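Local atomic coordinates of dihydrodipicolinate synthase (PDB entry 4XKY), a protein that probably acts as a Schiff-base-forming lyase of the DapA family, named for dihydrodipicolinate synthesis and possibly having N-acetylneuraminate lyase activity. Residues 101-106 with 131-136; 117-122 with 152-157. All coordinates share one frame; numbering follows the deposited sequence.

Contact 1 (101-106 with 131-136) joins two neighbouring parallel strands of the barrel, and contact 2 (117-122 with 152-157) joins the helices that lie outside them; their centres are about 13 Å apart. Y122 ties the two layers together: its OH lies 2.9 Å from O of S105, a probable hydrogen bond, while its ring packs on strand 133-137, CE1 standing 3.6 Å from CD2 of L135 and CD1 3.8 Å from CD2 of L133. Y136, the predicted proton donor/acceptor, ends contact 1 with its side chain about 4 Å from that of K164, the predicted Schiff-base lysine. Contact 2 is farther out, the side chain of Y122 lying about 10 Å from that of K164.

Contact 1 (101-106 with 131-136); sequences DAVVSA and LPLFLY
Strands 102-105 and 133-136 run parallel, their axes 4.7 Å apart at closest and inclined by 19°, with V103, V104 and S105 level with L133, F134 and L135. Four backbone bonds alternate between them: V103 N to P132 O, F134 N to V103 O, S105 N to F134 O and Y136 N to S105 O. The shortest is 2.8 Å, from F134 N to V103 O. Helix 115-125 connects the strands in the chain and packs on the side of S105 and L133, a beta-alpha-beta unit of the TIM barrel, and A102 and V104 bond onward to strand 76-79. Toward that helix, L133 lays CD1 3.8 Å from CG2 of V103 and 3.5 Å from CB of S105; a CG anti to the backbone N (chi1 174°) carries the branch across, and slender S105 leaves it room. On the face of V104 and F134, small A102 meets the edge of the phenyl ring, CB to CE2 3.8 Å. The Y136 ring leans across to the neighbouring strand, with A106 CB over its face in a CH-pi contact 3.6 Å from the centroid, while CD2 presses on CG1 of V104 at 3.3 Å. Its OH bonds to OG of S81, and an alanine in place of Y136 would probably leave the S81 hydroxyl without this partner and bare the side of V104 and A106 that the ring covers.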
ATOM      1  N   ASP A 101      -0.495 -28.916  22.007  1.00 37.75           N
ATOM      2  CA  ASP A 101       0.901 -29.271  21.775  1.00 38.79           C
ATOM      3  C   ASP A 101       1.803 -28.144  21.319  1.00 36.72           C
ATOM      4  O   ASP A 101       3.023 -28.204  21.484  1.00 37.58           O
ATOM      5  CB  ASP A 101       0.938 -30.390  20.747  1.00 40.36           C
ATOM      6  CG  ASP A 101       0.113 -31.586  21.186  1.00 42.01           C
ATOM      7  OD1 ASP A 101      -1.133 -31.601  20.965  1.00 41.60           O
ATOM      8  OD2 ASP A 101       0.720 -32.489  21.773  1.00 41.29           O
ATOM      9  N   ALA A 102       1.226 -27.112  20.730  1.00 34.06           N
ATOM     10  CA  ALA A 102       2.035 -26.027  20.260  1.00 32.51           C
ATOM     11  C   ALA A 102       1.191 -24.792  20.086  1.00 31.60           C
ATOM     12  O   ALA A 102      -0.027 -24.883  20.007  1.00 30.40           O
ATOM     13  CB  ALA A 102       2.717 -26.406  18.951  1.00 31.58           C
ATOM     14  N   VAL A 103       1.866 -23.645  20.010  1.00 31.19           N
ATOM     15  CA  VAL A 103       1.224 -22.385  19.762  1.00 30.52           C
ATOM     16  C   VAL A 103       1.800 -21.789  18.479  1.00 31.73           C
ATOM     17  O   VAL A 103       2.913 -22.138  18.057  1.00 32.20           O
ATOM     18  CB  VAL A 103       1.352 -21.432  20.961  1.00 30.90           C
ATOM     19  CG1 VAL A 103       0.572 -21.995  22.142  1.00 31.58           C
ATOM     20  CG2 VAL A 103       2.823 -21.175  21.337  1.00 31.47           C
ATOM     21  N   VAL A 104       1.010 -20.923  17.858  1.00 32.07           N
ATOM     22  CA  VAL A 104       1.336 -20.318  16.570  1.00 32.99           C
ATOM     23  C   VAL A 104       1.204 -18.813  16.775  1.00 32.37           C
ATOM     24  O   VAL A 104       0.212 -18.351  17.329  1.00 29.73           O
ATOM     25  CB  VAL A 104       0.357 -20.789  15.485  1.00 34.62           C
ATOM     26  CG1 VAL A 104       0.749 -20.258  14.117  1.00 35.54           C
ATOM     27  CG2 VAL A 104       0.307 -22.306  15.460  1.00 37.06           C
ATOM     28  N   SER A 105       2.197 -18.049  16.354  1.00 33.01           N
ATOM     29  CA  SER A 105       2.219 -16.637  16.689  1.00 36.40           C
ATOM     30  C   SER A 105       2.753 -15.757  15.575  1.00 37.90           C
ATOM     31  O   SER A 105       3.821 -16.029  15.020  1.00 39.02           O
ATOM     32  CB  SER A 105       3.114 -16.438  17.905  1.00 38.86           C
ATOM     33  OG  SER A 105       3.573 -15.107  17.967  1.00 43.72           O
ATOM     34  N   ALA A 106       2.024 -14.687  15.289  1.00 38.18           N
ATOM     35  CA  ALA A 106       2.505 -13.598  14.443  1.00 40.03           C
ATOM     36  C   ALA A 106       2.646 -12.370  15.314  1.00 42.05           C
ATOM     37  O   ALA A 106       1.852 -12.165  16.227  1.00 42.32           O
ATOM     38  CB  ALA A 106       1.514 -13.304  13.328  1.00 39.48           C
ATOM     39  N   LEU A 131       4.717 -23.763  25.668  1.00 37.13           N
ATOM     40  CA  LEU A 131       4.680 -24.748  24.587  1.00 35.40           C
ATOM     41  C   LEU A 131       5.598 -24.326  23.443  1.00 35.32           C
ATOM     42  O   LEU A 131       5.913 -23.136  23.307  1.00 34.91           O
ATOM     43  CB  LEU A 131       3.244 -24.892  24.061  1.00 34.65           C
ATOM     44  CG  LEU A 131       2.188 -25.493  25.002  1.00 34.59           C
ATOM     45  CD1 LEU A 131       0.794 -25.324  24.429  1.00 33.05           C
ATOM     46  CD2 LEU A 131       2.440 -26.959  25.351  1.00 35.94           C
ATOM     47  N   PRO A 132       6.013 -25.288  22.591  1.00 35.75           N
ATOM     48  CA  PRO A 132       6.794 -24.927  21.405  1.00 35.34           C
ATOM     49  C   PRO A 132       6.026 -23.964  20.509  1.00 33.93           C
ATOM     50  O   PRO A 132       4.794 -23.909  20.569  1.00 34.69           O
ATOM     51  CB  PRO A 132       6.997 -26.261  20.679  1.00 36.48           C
ATOM     52  CG  PRO A 132       6.742 -27.325  21.685  1.00 36.79           C
ATOM     53  CD  PRO A 132       5.829 -26.748  22.719  1.00 36.41           C
ATOM     54  N   LEU A 133       6.746 -23.219  19.683  1.00 33.12           N
ATOM     55  CA  LEU A 133       6.147 -22.157  18.918  1.00 32.80           C
ATOM     56  C   LEU A 133       6.353 -22.338  17.435  1.00 32.16           C
ATOM     57  O   LEU A 133       7.434 -22.705  17.017  1.00 32.39           O
ATOM     58  CB  LEU A 133       6.788 -20.836  19.335  1.00 34.82           C
ATOM     59  CG  LEU A 133       6.377 -19.602  18.527  1.00 36.33           C
ATOM     60  CD1 LEU A 133       4.937 -19.289  18.825  1.00 37.52           C
ATOM     61  CD2 LEU A 133       7.203 -18.383  18.863  1.00 38.78           C
ATOM     62  N   PHE A 134       5.322 -22.042  16.646  1.00 32.11           N
ATOM     63  CA  PHE A 134       5.442 -21.841  15.191  1.00 32.25           C
ATOM     64  C   PHE A 134       5.333 -20.341  14.941  1.00 33.57           C
ATOM     65  O   PHE A 134       4.447 -19.670  15.484  1.00 33.81           O
ATOM     66  CB  PHE A 134       4.318 -22.554  14.404  1.00 31.14           C
ATOM     67  CG  PHE A 134       4.454 -24.053  14.362  1.00 32.50           C
ATOM     68  CD1 PHE A 134       5.001 -24.694  13.251  1.00 33.51           C
ATOM     69  CD2 PHE A 134       4.055 -24.820  15.448  1.00 33.31           C
ATOM     70  CE1 PHE A 134       5.129 -26.074  13.226  1.00 35.02           C
ATOM     71  CE2 PHE A 134       4.197 -26.191  15.437  1.00 34.86           C
ATOM     72  CZ  PHE A 134       4.742 -26.819  14.325  1.00 35.91           C
ATOM     73  N   LEU A 135       6.257 -19.823  14.142  1.00 34.65           N
ATOM     74  CA  LEU A 135       6.219 -18.443  13.686  1.00 35.83           C
ATOM     75  C   LEU A 135       5.296 -18.352  12.507  1.00 36.67           C
ATOM     76  O   LEU A 135       5.241 -19.273  11.676  1.00 34.64           O
ATOM     77  CB  LEU A 135       7.598 -18.003  13.221  1.00 36.08           C
ATOM     78  CG  LEU A 135       8.693 -18.080  14.264  1.00 36.89           C
ATOM     79  CD1 LEU A 135      10.009 -17.857  13.561  1.00 38.04           C
ATOM     80  CD2 LEU A 135       8.444 -17.037  15.334  1.00 36.87           C
ATOM     81  N   TYR A 136       4.555 -17.260  12.397  1.00 40.65           N
ATOM     82  CA  TYR A 136       3.840 -17.080  11.143  1.00 46.56           C
ATOM     83  C   TYR A 136       3.779 -15.679  10.594  1.00 48.53           C
ATOM     84  O   TYR A 136       3.635 -14.680  11.296  1.00 42.91           O
ATOM     85  CB  TYR A 136       2.489 -17.797  11.113  1.00 51.18           C
ATOM     86  CG  TYR A 136       1.330 -17.089  11.719  1.00 54.00           C
ATOM     87  CD1 TYR A 136       0.420 -16.395  10.925  1.00 55.88           C
ATOM     88  CD2 TYR A 136       1.104 -17.155  13.081  1.00 55.54           C
ATOM     89  CE1 TYR A 136      -0.672 -15.759  11.489  1.00 55.97           C
ATOM     90  CE2 TYR A 136       0.011 -16.542  13.656  1.00 57.80           C
ATOM     91  CZ  TYR A 136      -0.873 -15.840  12.863  1.00 56.13           C
ATOM     92  OH  TYR A 136      -1.945 -15.220  13.459  1.00 53.94           O
TER

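Contact 2 (117-122 with 152-157); sequences ELIEFY and QRIAEN
This is a small, mainly apolar contact, edged by an arginine, between two outer helices of the barrel, 115-125 and 148-154, which flank strand 133-137; it buries 233 Å². I119 and I154 stand at its middle, their CA atoms 6.5 Å apart and their CG1 atoms 4.3 Å apart, the two beta-branched side chains meeting between the helices. I154 also reaches Y122: its CD1 comes obliquely to CD2 of the ring at 3.9 Å, and its CG2 lies 4.0 Å from CB of Y122. Deeper in, I154 rests on L135 of the strand beneath. Toward the surface, R153 swings its chain across I119 at about a right angle. It sends CG away from its own amide nitrogen (chi1 169°), then turns at chi2 (72°), which lays the guanidinium flat over the isoleucine, CG2 standing 3.9 Å from CZ toward the rim of one face. NH2 forms a salt bridge with E123, and NE has a long one to OE1 of E156. An arginine suits this border because its flat face can cover hydrocarbon while its N-H groups, directed outward in the guanidinium plane, serve the carboxylates, so the charge probably stays paired as I119 is shielded.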
ATOM      1  N   GLU A 117      13.857  -5.601  15.443  1.00 57.29           N
ATOM      2  CA  GLU A 117      12.695  -5.579  16.337  1.00 60.26           C
ATOM      3  C   GLU A 117      11.868  -6.867  16.322  1.00 57.87           C
ATOM      4  O   GLU A 117      11.287  -7.231  17.344  1.00 55.16           O
ATOM      5  CB  GLU A 117      11.767  -4.410  16.022  1.00 65.13           C
ATOM      6  CG  GLU A 117      12.394  -3.042  16.191  1.00 70.42           C
ATOM      7  CD  GLU A 117      12.807  -2.456  14.860  1.00 75.14           C
ATOM      8  OE1 GLU A 117      12.021  -1.656  14.310  1.00 78.63           O
ATOM      9  OE2 GLU A 117      13.891  -2.828  14.351  1.00 77.46           O
ATOM     10  N   LEU A 118      11.771  -7.531  15.171  1.00 54.94           N
ATOM     11  CA  LEU A 118      11.119  -8.839  15.131  1.00 52.69           C
ATOM     12  C   LEU A 118      11.853  -9.850  16.001  1.00 50.34           C
ATOM     13  O   LEU A 118      11.229 -10.680  16.676  1.00 48.29           O
ATOM     14  CB  LEU A 118      11.053  -9.381  13.707  1.00 53.57           C
ATOM     15  CG  LEU A 118       9.916  -8.888  12.822  1.00 54.61           C
ATOM     16  CD1 LEU A 118       9.976  -9.618  11.491  1.00 54.67           C
ATOM     17  CD2 LEU A 118       8.574  -9.127  13.488  1.00 54.28           C
ATOM     18  N   ILE A 119      13.178  -9.794  15.975  1.00 47.55           N
ATOM     19  CA  ILE A 119      13.968 -10.757  16.721  1.00 48.49           C
ATOM     20  C   ILE A 119      13.741 -10.514  18.201  1.00 47.85           C
ATOM     21  O   ILE A 119      13.540 -11.449  18.972  1.00 43.91           O
ATOM     22  CB  ILE A 119      15.457 -10.668  16.347  1.00 51.40           C
ATOM     23  CG1 ILE A 119      15.645 -11.226  14.927  1.00 53.20           C
ATOM     24  CG2 ILE A 119      16.323 -11.423  17.353  1.00 51.87           C
ATOM     25  CD1 ILE A 119      16.897 -10.759  14.217  1.00 54.39           C
ATOM     26  N   GLU A 120      13.731  -9.246  18.586  1.00 49.41           N
ATOM     27  CA  GLU A 120      13.606  -8.904  20.001  1.00 53.07           C
ATOM     28  C   GLU A 120      12.199  -9.232  20.511  1.00 47.30           C
ATOM     29  O   GLU A 120      12.037  -9.595  21.666  1.00 48.34           O
ATOM     30  CB  GLU A 120      13.962  -7.427  20.273  1.00 59.11           C
ATOM     31  CG  GLU A 120      12.776  -6.452  20.262  1.00 64.47           C
ATOM     32  CD  GLU A 120      13.017  -5.165  21.048  1.00 71.79           C
ATOM     33  OE1 GLU A 120      13.807  -5.166  22.018  1.00 77.18           O
ATOM     34  OE2 GLU A 120      12.392  -4.139  20.702  1.00 76.83           O
ATOM     35  N   PHE A 121      11.190  -9.076  19.658  1.00 43.03           N
ATOM     36  CA  PHE A 121       9.827  -9.455  20.006  1.00 40.71           C
ATOM     37  C   PHE A 121       9.778 -10.903  20.468  1.00 40.12           C
ATOM     38  O   PHE A 121       9.271 -11.203  21.536  1.00 40.03           O
ATOM     39  CB  PHE A 121       8.882  -9.279  18.825  1.00 41.11           C
ATOM     40  CG  PHE A 121       7.490  -9.709  19.128  1.00 41.30           C
ATOM     41  CD1 PHE A 121       6.594  -8.830  19.699  1.00 43.15           C
ATOM     42  CD2 PHE A 121       7.089 -11.005  18.897  1.00 40.86           C
ATOM     43  CE1 PHE A 121       5.307  -9.228  20.010  1.00 42.97           C
ATOM     44  CE2 PHE A 121       5.810 -11.413  19.215  1.00 41.60           C
ATOM     45  CZ  PHE A 121       4.912 -10.527  19.777  1.00 42.25           C
ATOM     46  N   TYR A 122      10.311 -11.796  19.648  1.00 39.77           N
ATOM     47  CA  TYR A 122      10.330 -13.215  19.973  1.00 39.98           C
ATOM     48  C   TYR A 122      11.252 -13.564  21.111  1.00 43.13           C
ATOM     49  O   TYR A 122      10.941 -14.467  21.889  1.00 42.79           O
ATOM     50  CB  TYR A 122      10.600 -14.042  18.719  1.00 38.53           C
ATOM     51  CG  TYR A 122       9.343 -14.058  17.935  1.00 36.92           C
ATOM     52  CD1 TYR A 122       8.254 -14.803  18.377  1.00 36.51           C
ATOM     53  CD2 TYR A 122       9.187 -13.270  16.817  1.00 37.32           C
ATOM     54  CE1 TYR A 122       7.056 -14.783  17.706  1.00 37.06           C
ATOM     55  CE2 TYR A 122       7.987 -13.249  16.125  1.00 36.16           C
ATOM     56  CZ  TYR A 122       6.920 -13.997  16.582  1.00 36.77           C
ATOM     57  OH  TYR A 122       5.714 -13.995  15.908  1.00 36.51           O
ATOM     58  N   GLN A 152      16.101 -17.841  10.364  1.00 50.62           N
ATOM     59  CA  GLN A 152      17.264 -18.643  10.787  1.00 52.86           C
ATOM     60  C   GLN A 152      17.593 -18.365  12.228  1.00 52.09           C
ATOM     61  O   GLN A 152      17.771 -19.280  13.031  1.00 50.72           O
ATOM     62  CB  GLN A 152      18.518 -18.282   9.998  1.00 58.43           C
ATOM     63  CG  GLN A 152      18.987 -19.291   8.974  1.00 61.71           C
ATOM     64  CD  GLN A 152      20.193 -18.771   8.210  1.00 65.72           C
ATOM     65  OE1 GLN A 152      20.219 -18.771   6.975  1.00 63.90           O
ATOM     66  NE2 GLN A 152      21.200 -18.305   8.946  1.00 70.17           N
ATOM     67  N   ARG A 153      17.693 -17.076  12.528  1.00 52.31           N
ATOM     68  CA  ARG A 153      18.108 -16.604  13.834  1.00 55.53           C
ATOM     69  C   ARG A 153      17.136 -16.975  14.966  1.00 52.80           C
ATOM     70  O   ARG A 153      17.581 -17.371  16.043  1.00 51.01           O
ATOM     71  CB  ARG A 153      18.314 -15.093  13.781  1.00 60.82           C
ATOM     72  CG  ARG A 153      18.502 -14.414  15.128  1.00 66.85           C
ATOM     73  CD  ARG A 153      19.855 -14.706  15.765  1.00 71.63           C
ATOM     74  NE  ARG A 153      19.913 -14.079  17.083  1.00 77.44           N
ATOM     75  CZ  ARG A 153      20.032 -12.766  17.296  1.00 81.86           C
ATOM     76  NH1 ARG A 153      20.124 -11.909  16.276  1.00 84.25           N
ATOM     77  NH2 ARG A 153      20.060 -12.297  18.541  1.00 81.34           N
ATOM     78  N   ILE A 154      15.831 -16.836  14.736  1.00 48.38           N
ATOM     79  CA  ILE A 154      14.841 -17.110  15.787  1.00 46.86           C
ATOM     80  C   ILE A 154      14.730 -18.615  15.981  1.00 45.77           C
ATOM     81  O   ILE A 154      14.541 -19.101  17.092  1.00 46.18           O
ATOM     82  CB  ILE A 154      13.458 -16.504  15.457  1.00 44.79           C
ATOM     83  CG1 ILE A 154      13.563 -14.989  15.409  1.00 43.94           C
ATOM     84  CG2 ILE A 154      12.420 -16.891  16.513  1.00 44.58           C
ATOM     85  CD1 ILE A 154      12.383 -14.295  14.768  1.00 43.73           C
ATOM     86  N   ALA A 155      14.903 -19.350  14.892  1.00 44.58           N
ATOM     87  CA  ALA A 155      14.821 -20.796  14.928  1.00 44.91           C
ATOM     88  C   ALA A 155      15.943 -21.511  15.690  1.00 47.57           C
ATOM     89  O   ALA A 155      15.845 -22.718  15.916  1.00 46.57           O
ATOM     90  CB  ALA A 155      14.757 -21.330  13.516  1.00 44.17           C
ATOM     91  N   GLU A 156      17.007 -20.804  16.055  1.00 51.68           N
ATOM     92  CA  GLU A 156      18.037 -21.386  16.923  1.00 55.87           C
ATOM     93  C   GLU A 156      17.455 -21.717  18.293  1.00 54.35           C
ATOM     94  O   GLU A 156      17.877 -22.687  18.933  1.00 54.27           O
ATOM     95  CB  GLU A 156      19.213 -20.438  17.113  1.00 60.55           C
ATOM     96  CG  GLU A 156      20.026 -20.146  15.862  1.00 66.18           C
ATOM     97  CD  GLU A 156      20.785 -18.825  15.955  1.00 72.31           C
ATOM     98  OE1 GLU A 156      20.494 -18.005  16.858  1.00 75.79           O
ATOM     99  OE2 GLU A 156      21.677 -18.596  15.113  1.00 78.66           O
ATOM    100  N   ASN A 157      16.497 -20.907  18.747  1.00 50.31           N
ATOM    101  CA  ASN A 157      15.858 -21.156  20.037  1.00 49.50           C
ATOM    102  C   ASN A 157      15.162 -22.499  19.971  1.00 46.72           C
ATOM    103  O   ASN A 157      14.369 -22.730  19.080  1.00 43.26           O
ATOM    104  CB  ASN A 157      14.863 -20.048  20.384  1.00 50.12           C
ATOM    105  CG  ASN A 157      14.373 -20.113  21.827  1.00 51.34           C
ATOM    106  OD1 ASN A 157      13.707 -21.064  22.238  1.00 52.62           O
ATOM    107  ND2 ASN A 157      14.665 -19.070  22.591  1.00 53.01           N
TER